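Local atomic coordinates of PBP domain-containing protein (Vibrio parahaemolyticus, PDB entry 3MUQ), a protein that is of unknown function but, as a signal-peptide-bearing member of the periplasmic-binding-protein superfamily, probably binds a small ligand between its two lobes. Residues M132-Q137 with D191-N196; H128-G133 with Y167-R172; K99-V104 with F108-N113. All blocks are in the same frame, centred on the assembly; numbering follows the deposited sequence.

Contact 1. Residues M132-Q137 with D191-N196; sequences MGFWAQ and DEKLFN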
loop_
_atom_site.group_PDB
_atom_site.type_symbol
_atom_site.label_atom_id
_atom_site.label_comp_id
_atom_site.label_asym_id
_atom_site.label_seq_id
_atom_site.Cartn_x
_atom_site.Cartn_y
_atom_site.Cartn_z
HETATM N N MSE A 132 7.776 -13.729 17.598
HETATM C CA MSE A 132 7.317 -14.812 18.476
HETATM C C MSE A 132 6.862 -16.048 17.713
HETATM O O MSE A 132 7.019 -17.177 18.184
HETATM C CB MSE A 132 6.226 -14.317 19.418
HETATM C CG MSE A 132 6.664 -13.117 20.267
HETATM SE SE MSE A 132 8.331 -13.395 21.293
HETATM C CE MSE A 132 9.564 -13.742 19.892
ATOM N N GLY A 133 6.303 -15.829 16.531
ATOM C CA GLY A 133 5.908 -16.928 15.675
ATOM C C GLY A 133 7.102 -17.766 15.263
ATOM O O GLY A 133 7.030 -18.990 15.242
ATOM N N PHE A 134 8.206 -17.112 14.924
ATOM C CA PHE A 134 9.390 -17.846 14.513
ATOM C C PHE A 134 9.940 -18.651 15.680
ATOM O O PHE A 134 10.296 -19.810 15.515
ATOM C CB PHE A 134 10.463 -16.914 13.958
ATOM C CG PHE A 134 10.105 -16.287 12.642
ATOM C CD1 PHE A 134 9.310 -16.964 11.729
ATOM C CD2 PHE A 134 10.580 -15.028 12.307
ATOM C CE1 PHE A 134 8.987 -16.394 10.514
ATOM C CE2 PHE A 134 10.255 -14.446 11.093
ATOM C CZ PHE A 134 9.460 -15.132 10.192
ATOM N N TRP A 135 10.006 -18.047 16.862
ATOM C CA TRP A 135 10.445 -18.802 18.029
ATOM C C TRP A 135 9.560 -20.026 18.200
ATOM O O TRP A 135 10.060 -21.124 18.421
ATOM C CB TRP A 135 10.456 -17.962 19.316
ATOM C CG TRP A 135 11.557 -16.927 19.369
ATOM C CD1 TRP A 135 11.401 -15.583 19.498
ATOM C CD2 TRP A 135 12.972 -17.152 19.265
ATOM N NE1 TRP A 135 12.621 -14.946 19.486
ATOM C CE2 TRP A 135 13.605 -15.888 19.350
ATOM C CE3 TRP A 135 13.764 -18.295 19.107
ATOM C CZ2 TRP A 135 14.986 -15.736 19.283
ATOM C CZ3 TRP A 135 15.136 -18.145 19.053
ATOM C CH2 TRP A 135 15.736 -16.876 19.130
ATOM N N ALA A 136 8.247 -19.844 18.090
ATOM C CA ALA A 136 7.322 -20.971 18.246
ATOM C C ALA A 136 7.622 -22.068 17.221
ATOM O O ALA A 136 7.643 -23.246 17.560
ATOM C CB ALA A 136 5.871 -20.515 18.146
ATOM N N GLN A 137 7.882 -21.678 15.978
ATOM C CA GLN A 137 8.223 -22.652 14.942
ATOM C C GLN A 137 9.535 -23.382 15.203
ATOM O O GLN A 137 9.684 -24.535 14.814
ATOM C CB GLN A 137 8.277 -21.994 13.573
ATOM C CG GLN A 137 6.918 -21.576 13.049
ATOM C CD GLN A 137 7.027 -20.715 11.816
ATOM O OE1 GLN A 137 7.571 -21.141 10.795
ATOM N NE2 GLN A 137 6.521 -19.484 11.903
ATOM N N ASP A 191 14.989 -15.675 2.963
ATOM C CA ASP A 191 13.964 -16.611 3.415
ATOM C C ASP A 191 12.569 -16.067 3.082
ATOM O O ASP A 191 12.229 -14.933 3.422
ATOM C CB ASP A 191 14.120 -16.904 4.917
ATOM C CG ASP A 191 13.318 -18.135 5.386
ATOM O OD1 ASP A 191 12.203 -18.390 4.889
ATOM O OD2 ASP A 191 13.796 -18.851 6.288
ATOM N N GLU A 192 11.771 -16.887 2.406
ATOM C CA GLU A 192 10.458 -16.468 1.945
ATOM C C GLU A 192 9.509 -16.182 3.098
ATOM O O GLU A 192 8.488 -15.525 2.923
ATOM C CB GLU A 192 9.866 -17.502 0.978
ATOM C CG GLU A 192 10.614 -17.553 -0.354
ATOM C CD GLU A 192 9.929 -18.411 -1.411
ATOM O OE1 GLU A 192 9.665 -19.604 -1.143
ATOM O OE2 GLU A 192 9.670 -17.888 -2.520
ATOM N N LYS A 193 9.852 -16.664 4.282
ATOM C CA LYS A 193 9.073 -16.335 5.466
ATOM C C LYS A 193 9.219 -14.858 5.842
ATOM O O LYS A 193 8.378 -14.314 6.560
ATOM C CB LYS A 193 9.489 -17.200 6.652
ATOM C CG LYS A 193 9.331 -18.690 6.429
ATOM C CD LYS A 193 9.116 -19.392 7.755
ATOM C CE LYS A 193 9.813 -20.732 7.787
ATOM N NZ LYS A 193 9.502 -21.550 6.590
ATOM N N LEU A 194 10.284 -14.221 5.359
ATOM C CA LEU A 194 10.603 -12.839 5.736
ATOM C C LEU A 194 9.907 -11.813 4.839
ATOM O O LEU A 194 9.869 -10.620 5.151
ATOM C CB LEU A 194 12.125 -12.618 5.733
ATOM C CG LEU A 194 12.931 -13.382 6.804
ATOM C CD1 LEU A 194 14.435 -13.107 6.677
ATOM C CD2 LEU A 194 12.466 -13.038 8.208
ATOM N N PHE A 195 9.356 -12.283 3.725
ATOM C CA PHE A 195 8.685 -11.399 2.786
ATOM C C PHE A 195 7.267 -11.886 2.479
ATOM O O PHE A 195 7.061 -12.936 1.876
ATOM C CB PHE A 195 9.511 -11.246 1.503
ATOM C CG PHE A 195 9.029 -10.141 0.606
ATOM C CD1 PHE A 195 9.399 -8.826 0.846
ATOM C CD2 PHE A 195 8.189 -10.413 -0.466
ATOM C CE1 PHE A 195 8.948 -7.790 0.023
ATOM C CE2 PHE A 195 7.744 -9.380 -1.295
ATOM C CZ PHE A 195 8.123 -8.074 -1.047
ATOM N N ASN A 196 6.286 -11.114 2.905
ATOM C CA ASN A 196 4.895 -11.506 2.748
ATOM C C ASN A 196 4.027 -10.410 2.160
ATOM O O ASN A 196 3.628 -9.484 2.858
ATOM C CB ASN A 196 4.310 -11.957 4.083
ATOM C CG ASN A 196 4.816 -13.315 4.496
ATOM O OD1 ASN A 196 4.382 -14.339 3.960
ATOM N ND2 ASN A 196 5.755 -13.335 5.440
#

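Contact 2. Residues H128-G133 with Y167-R172; sequences HKKEMG and YTMSDR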
loop_
_atom_site.group_PDB
_atom_site.type_symbol
_atom_site.label_atom_id
_atom_site.label_comp_id
_atom_site.label_asym_id
_atom_site.label_seq_id
_atom_site.Cartn_x
_atom_site.Cartn_y
_atom_site.Cartn_z
ATOM N N HIS A 128 6.583 -7.715 16.744
ATOM C CA HIS A 128 6.798 -8.571 17.899
ATOM C C HIS A 128 6.088 -9.928 17.750
ATOM O O HIS A 128 6.676 -10.968 18.037
ATOM C CB HIS A 128 6.336 -7.870 19.167
ATOM C CG HIS A 128 6.510 -8.690 20.402
ATOM N ND1 HIS A 128 7.520 -9.622 20.539
ATOM C CD2 HIS A 128 5.815 -8.716 21.564
ATOM C CE1 HIS A 128 7.436 -10.188 21.728
ATOM N NE2 HIS A 128 6.410 -9.654 22.371
ATOM N N LYS A 129 4.829 -9.920 17.309
ATOM C CA LYS A 129 4.099 -11.169 17.080
ATOM C C LYS A 129 4.812 -12.048 16.062
ATOM O O LYS A 129 4.910 -13.267 16.221
ATOM C CB LYS A 129 2.687 -10.898 16.551
ATOM C CG LYS A 129 1.839 -10.015 17.418
ATOM C CD LYS A 129 1.406 -10.706 18.671
ATOM C CE LYS A 129 0.201 -9.990 19.259
ATOM N NZ LYS A 129 -0.199 -10.645 20.526
ATOM N N LYS A 130 5.288 -11.432 14.992
ATOM C CA LYS A 130 5.996 -12.195 13.986
ATOM C C LYS A 130 7.288 -12.819 14.537
ATOM O O LYS A 130 7.637 -13.951 14.196
ATOM C CB LYS A 130 6.305 -11.340 12.765
ATOM C CG LYS A 130 7.128 -12.108 11.748
ATOM C CD LYS A 130 6.979 -11.557 10.355
ATOM C CE LYS A 130 7.422 -12.582 9.317
ATOM N NZ LYS A 130 6.343 -13.540 8.950
ATOM N N GLU A 131 8.006 -12.083 15.380
ATOM C CA GLU A 131 9.211 -12.636 15.976
ATOM C C GLU A 131 8.847 -13.858 16.818
ATOM O O GLU A 131 9.517 -14.896 16.754
ATOM C CB GLU A 131 9.917 -11.600 16.843
ATOM C CG GLU A 131 11.073 -12.183 17.642
ATOM C CD GLU A 131 11.161 -11.586 19.021
ATOM O OE1 GLU A 131 10.593 -10.490 19.215
ATOM O OE2 GLU A 131 11.771 -12.219 19.914
HETATM N N MSE A 132 7.776 -13.729 17.598
HETATM C CA MSE A 132 7.317 -14.812 18.476
HETATM C C MSE A 132 6.862 -16.048 17.713
HETATM O O MSE A 132 7.019 -17.177 18.184
HETATM C CB MSE A 132 6.226 -14.317 19.418
HETATM C CG MSE A 132 6.664 -13.117 20.267
HETATM SE SE MSE A 132 8.331 -13.395 21.293
HETATM C CE MSE A 132 9.564 -13.742 19.892
ATOM N N GLY A 133 6.303 -15.829 16.531
ATOM C CA GLY A 133 5.908 -16.928 15.675
ATOM C C GLY A 133 7.102 -17.766 15.263
ATOM O O GLY A 133 7.030 -18.990 15.242
ATOM N N TYR A 167 21.718 -9.007 17.851
ATOM C CA TYR A 167 20.879 -9.259 16.696
ATOM C C TYR A 167 19.456 -8.790 16.968
ATOM O O TYR A 167 19.015 -8.758 18.109
ATOM C CB TYR A 167 20.845 -10.758 16.403
ATOM C CG TYR A 167 22.184 -11.332 15.987
ATOM C CD1 TYR A 167 22.532 -11.441 14.641
ATOM C CD2 TYR A 167 23.096 -11.773 16.942
ATOM C CE1 TYR A 167 23.772 -11.974 14.261
ATOM C CE2 TYR A 167 24.330 -12.312 16.577
ATOM C CZ TYR A 167 24.659 -12.414 15.237
ATOM O OH TYR A 167 25.875 -12.949 14.883
ATOM N N THR A 168 18.741 -8.438 15.910
ATOM C CA THR A 168 17.298 -8.229 16.002
ATOM C C THR A 168 16.649 -8.461 14.625
ATOM O O THR A 168 17.338 -8.512 13.593
ATOM C CB THR A 168 16.955 -6.811 16.555
ATOM O OG1 THR A 168 15.599 -6.786 17.018
ATOM C CG2 THR A 168 17.142 -5.732 15.496
HETATM N N MSE A 169 15.331 -8.635 14.620
HETATM C CA MSE A 169 14.569 -8.648 13.373
HETATM C C MSE A 169 13.871 -7.313 13.177
HETATM O O MSE A 169 13.128 -6.858 14.053
HETATM C CB MSE A 169 13.516 -9.753 13.392
HETATM C CG MSE A 169 12.774 -9.890 12.066
HETATM SE SE MSE A 169 11.433 -11.288 12.166
HETATM C CE MSE A 169 10.021 -10.309 13.077
ATOM N N SER A 170 14.098 -6.687 12.032
ATOM C CA SER A 170 13.516 -5.373 11.758
ATOM C C SER A 170 12.752 -5.366 10.454
ATOM O O SER A 170 13.088 -6.120 9.541
ATOM C CB SER A 170 14.630 -4.341 11.636
ATOM O OG SER A 170 14.109 -3.046 11.404
ATOM N N ASP A 171 11.742 -4.506 10.333
ATOM C CA ASP A 171 11.186 -4.267 9.012
ATOM C C ASP A 171 12.273 -3.521 8.254
ATOM O O ASP A 171 13.035 -2.763 8.857
ATOM C CB ASP A 171 9.933 -3.413 9.085
ATOM C CG ASP A 171 10.226 -2.024 9.590
ATOM O OD1 ASP A 171 10.244 -1.828 10.831
ATOM O OD2 ASP A 171 10.449 -1.132 8.744
ATOM N N ARG A 172 12.372 -3.728 6.945
ATOM C CA ARG A 172 13.431 -3.063 6.190
ATOM C C ARG A 172 13.359 -1.530 6.256
ATOM O O ARG A 172 14.383 -0.843 6.247
ATOM C CB ARG A 172 13.444 -3.515 4.724
ATOM C CG ARG A 172 14.763 -3.150 4.002
ATOM C CD ARG A 172 14.767 -3.561 2.515
ATOM N NE ARG A 172 14.383 -4.959 2.316
ATOM C CZ ARG A 172 15.255 -5.953 2.175
ATOM N NH1 ARG A 172 16.555 -5.695 2.212
ATOM N NH2 ARG A 172 14.829 -7.204 2.018
#

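Contact 3. Residues K99-V104 with F108-N113; sequences KDDESV and FKEIAN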
loop_
_atom_site.group_PDB
_atom_site.type_symbol
_atom_site.label_atom_id
_atom_site.label_comp_id
_atom_site.label_asym_id
_atom_site.label_seq_id
_atom_site.Cartn_x
_atom_site.Cartn_y
_atom_site.Cartn_z
ATOM N N LYS A 99 25.322 -15.500 9.279
ATOM C CA LYS A 99 25.388 -14.840 7.972
ATOM C C LYS A 99 25.101 -15.751 6.772
ATOM O O LYS A 99 24.523 -15.314 5.774
ATOM C CB LYS A 99 26.754 -14.165 7.805
ATOM C CG LYS A 99 26.811 -13.078 6.752
ATOM C CD LYS A 99 28.220 -12.509 6.644
ATOM C CE LYS A 99 28.358 -11.534 5.474
ATOM N NZ LYS A 99 27.662 -10.231 5.693
ATOM N N ASP A 100 25.500 -17.016 6.864
ATOM C CA ASP A 100 25.331 -17.919 5.735
ATOM C C ASP A 100 24.370 -19.070 6.012
ATOM O O ASP A 100 24.480 -20.126 5.391
ATOM C CB ASP A 100 26.683 -18.482 5.295
ATOM C CG ASP A 100 27.656 -17.403 4.874
ATOM O OD1 ASP A 100 27.208 -16.367 4.339
ATOM O OD2 ASP A 100 28.874 -17.592 5.079
ATOM N N ASP A 101 23.434 -18.879 6.938
ATOM C CA ASP A 101 22.457 -19.927 7.226
ATOM C C ASP A 101 21.419 -19.991 6.121
ATOM O O ASP A 101 21.293 -19.058 5.332
ATOM C CB ASP A 101 21.804 -19.718 8.589
ATOM C CG ASP A 101 22.770 -19.950 9.731
ATOM O OD1 ASP A 101 23.979 -20.135 9.457
ATOM O OD2 ASP A 101 22.328 -19.948 10.899
ATOM N N GLU A 102 20.686 -21.100 6.063
ATOM C CA GLU A 102 19.754 -21.352 4.968
ATOM C C GLU A 102 18.372 -20.781 5.228
ATOM O O GLU A 102 17.775 -20.172 4.344
ATOM C CB GLU A 102 19.633 -22.849 4.704
ATOM C CG GLU A 102 20.867 -23.477 4.096
ATOM C CD GLU A 102 20.792 -24.991 4.093
ATOM O OE1 GLU A 102 21.286 -25.612 5.061
ATOM O OE2 GLU A 102 20.233 -25.560 3.127
ATOM N N SER A 103 17.857 -20.998 6.433
ATOM C CA SER A 103 16.527 -20.521 6.778
ATOM C C SER A 103 16.600 -19.570 7.957
ATOM O O SER A 103 17.606 -19.524 8.660
ATOM C CB SER A 103 15.600 -21.686 7.108
ATOM O OG SER A 103 15.929 -22.261 8.358
ATOM N N VAL A 104 15.537 -18.803 8.169
ATOM C CA VAL A 104 15.497 -17.898 9.299
ATOM C C VAL A 104 15.308 -18.717 10.579
ATOM O O VAL A 104 15.710 -18.295 11.672
ATOM C CB VAL A 104 14.392 -16.820 9.144
ATOM C CG1 VAL A 104 13.018 -17.454 9.093
ATOM C CG2 VAL A 104 14.471 -15.809 10.273
ATOM N N PHE A 108 17.422 -18.260 14.015
ATOM C CA PHE A 108 16.919 -18.150 15.389
ATOM C C PHE A 108 17.527 -19.210 16.312
ATOM O O PHE A 108 18.019 -18.892 17.394
ATOM C CB PHE A 108 15.386 -18.187 15.421
ATOM C CG PHE A 108 14.743 -16.847 15.161
ATOM C CD1 PHE A 108 15.155 -16.063 14.096
ATOM C CD2 PHE A 108 13.728 -16.371 15.983
ATOM C CE1 PHE A 108 14.565 -14.821 13.855
ATOM C CE2 PHE A 108 13.127 -15.141 15.748
ATOM C CZ PHE A 108 13.546 -14.364 14.691
ATOM N N LYS A 109 17.535 -20.459 15.862
ATOM C CA LYS A 109 18.069 -21.549 16.668
ATOM C C LYS A 109 19.533 -21.310 17.027
ATOM O O LYS A 109 19.941 -21.522 18.166
ATOM C CB LYS A 109 17.923 -22.879 15.927
ATOM C CG LYS A 109 16.495 -23.361 15.813
ATOM C CD LYS A 109 16.350 -24.500 14.817
ATOM C CE LYS A 109 14.880 -24.816 14.579
ATOM N NZ LYS A 109 14.681 -25.817 13.497
ATOM N N GLU A 110 20.306 -20.866 16.038
ATOM C CA GLU A 110 21.734 -20.622 16.193
ATOM C C GLU A 110 21.988 -19.486 17.197
ATOM O O GLU A 110 22.863 -19.576 18.055
ATOM C CB GLU A 110 22.320 -20.270 14.823
ATOM C CG GLU A 110 23.827 -20.373 14.681
ATOM C CD GLU A 110 24.236 -20.883 13.300
ATOM O OE1 GLU A 110 25.383 -20.609 12.870
ATOM O OE2 GLU A 110 23.408 -21.562 12.646
ATOM N N ILE A 111 21.228 -18.406 17.073
ATOM C CA ILE A 111 21.340 -17.287 18.004
ATOM C C ILE A 111 21.058 -17.756 19.436
ATOM O O ILE A 111 21.805 -17.444 20.383
ATOM C CB ILE A 111 20.380 -16.146 17.604
ATOM C CG1 ILE A 111 20.955 -15.394 16.388
ATOM C CG2 ILE A 111 20.142 -15.208 18.777
ATOM C CD1 ILE A 111 20.091 -14.233 15.885
ATOM N N ALA A 112 19.994 -18.538 19.597
ATOM C CA ALA A 112 19.648 -19.038 20.923
ATOM C C ALA A 112 20.713 -19.996 21.457
ATOM O O ALA A 112 21.139 -19.874 22.601
ATOM C CB ALA A 112 18.291 -19.700 20.910
ATOM N N ASN A 113 21.160 -20.933 20.625
ATOM C CA ASN A 113 22.112 -21.942 21.106
ATOM C C ASN A 113 23.506 -21.384 21.398
ATOM O O ASN A 113 24.247 -21.939 22.206
ATOM C CB ASN A 113 22.170 -23.155 20.173
ATOM C CG ASN A 113 20.841 -23.916 20.119
ATOM O OD1 ASN A 113 20.137 -24.037 21.125
ATOM N ND2 ASN A 113 20.498 -24.432 18.941
#

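Contact 1. Residues M132-Q137 with D191-N196
In one lobe of this periplasmic-binding-protein fold, helix 126-138 packs on the turn that leads into strand 195-203, with Phe-134 doing most of the work from the helix. Its CG stands anti to the carbonyl carbon (chi1 -69°), and the ring reaches along Lys-193 so that the two side chains run past each other in opposite directions. CE1 of Phe-134 lies 4.0 Å from CB of Lys-193. The carbonyl O of Lys-193 comes to the edge of the ring, near its plane, 3.9 Å from CZ of Phe-134. On the other side of CZ, Leu-194 meets the ring at a slant, its CD2 3.9 Å from CE2 of Phe-134. One turn further along, OE1 of Gln-137 lies 3.8 Å from CE of Lys-193, whose chain bends in its outer half.

On the turn itself, OD1 of Asp-191 accepts from N of Lys-193 at 3.0 Å, nearly straight at 169°, closing an Asx turn just ahead of strand 195-203. Helix 104-113 adds Leu-105 beside Phe-134 and Gln-137, and Val-104 beside Leu-194. The whole is a helix packed on an Asx turn ahead of a sheet strand, in the alpha/beta lobe of a periplasmic-binding-protein fold.

Contact 2. Residues H128-G133 with Y167-R172
Helix 126-138 passes over strand 168-171 with its closest backbone approach at Glu-131 and Met-169, whose CA atoms are 7.2 Å apart. The contact rests on one side chain from the strand, the selenomethionine at position 169. Its chain leaves the backbone fully extended, with CG anti to the backbone N (chi1 -175°) and the selenium anti in turn, and bends only at the last torsion, chi3 80°. That final bend lays the terminal methyl, CE, against the helix surface between two consecutive residues. CE of Met-169 sits 3.5 Å from the backbone N of Glu-131 and 3.7 Å from CG of Lys-130, and CB of Glu-131 lies 4.0 Å from the same CE.

Lys-130 crosses Met-169 at about a right angle. Its CB and CG give the methyl an aliphatic surface, while the rest of the chain leads the amino group away to a weak hydrogen bond with the backbone O of Lys-193. Glu-131 likewise offers carbon to the strand and turns its carboxylate to other partners: Ser-120 OG bonds to OE1, and Tyr-147 OH and Trp-135 NE1 both bond to OE2, so this buried acid has polar partners at each oxygen. His-128 ND1 adds a weak bond to OE1 of Glu-131, 3.5 Å long.

The strand carrying Met-169 pairs antiparallel with strand 78-90, where Ile-88 touches Met-169 and Phe-86 touches Lys-130. Helix 154-163 packs against Thr-168 and Ser-170, and strand 118-120 touches Glu-131 through Phe-118. Helix 126-138 is thus laid against the mixed sheet, with the end of Met-169 at the interface.

Contact 3. Residues K99-V104 with F108-N113
Asp-101 and Glu-110 bring their carboxylates together from opposite directions, OD2 of Asp-101 lying 2.6 Å from OE2 of Glu-110. The two carboxylate planes are turned 42° apart. At such a distance one of the acids probably holds a proton, which would relieve the meeting of like charges. In Glu-110, CG is anti to the backbone N (chi1 -163°), the chain bends at chi2, and the carboxylate ends beside Asp-101.

The second meeting lies at the start of the helix. N of Phe-108 donates to O of Val-104 at 2.9 Å and 165°, a first-turn bond of helix 104-113. Beside this bond the two side chains lie alongside each other and point the same way: CG2 of Val-104 touches CE1 of Phe-108 at 3.7 Å, and O of Val-104 comes obliquely to the ring, 3.3 Å from CD1 of Phe-108.

Next comes the helix start. Ser-103 occupies the N-cap position, and its OG takes a hydrogen bond from N of Asp-106, while Asp-191 OD2 accepts from N of Val-104. Two side chains thus accept from backbone N-H groups of the first turn, consistent with fixing the path of the loop into the helix. Asp-101 also packs on Asp-106 and Val-107.

Further out, Phe-108 meets the ring of Trp-135 with planes at about 55° and touches Glu-131 and Thr-138, all on helix 126-138. Val-104 packs on Phe-188, so helix 104-113 touches strand 185-188 through Val-104 and helix 126-138 through Phe-108.

Contacts 1 and 2 use overlapping parts of helix 126-138 and lie about 8 Å apart between centres; Phe-134 CE2 of the first reaches 3.5 Å from the selenium of Met-169 in the second. Contact 2 is buried and mostly apolar, a methyl against helix backbone and aliphatic carbons. Contact 1 is only partly buried, mixing an aromatic ring with a lysine chain and a polar turn. Contact 3, also partly buried, lies further out, its centre about 20 Å from the chain centre, and joins a loop to its own helix through two close carboxylates and a backbone bond. Asp-191 joins the regions of contacts 1 and 3, as does Phe-134, whose CB lies 3.7 Å from CE2 of Phe-108.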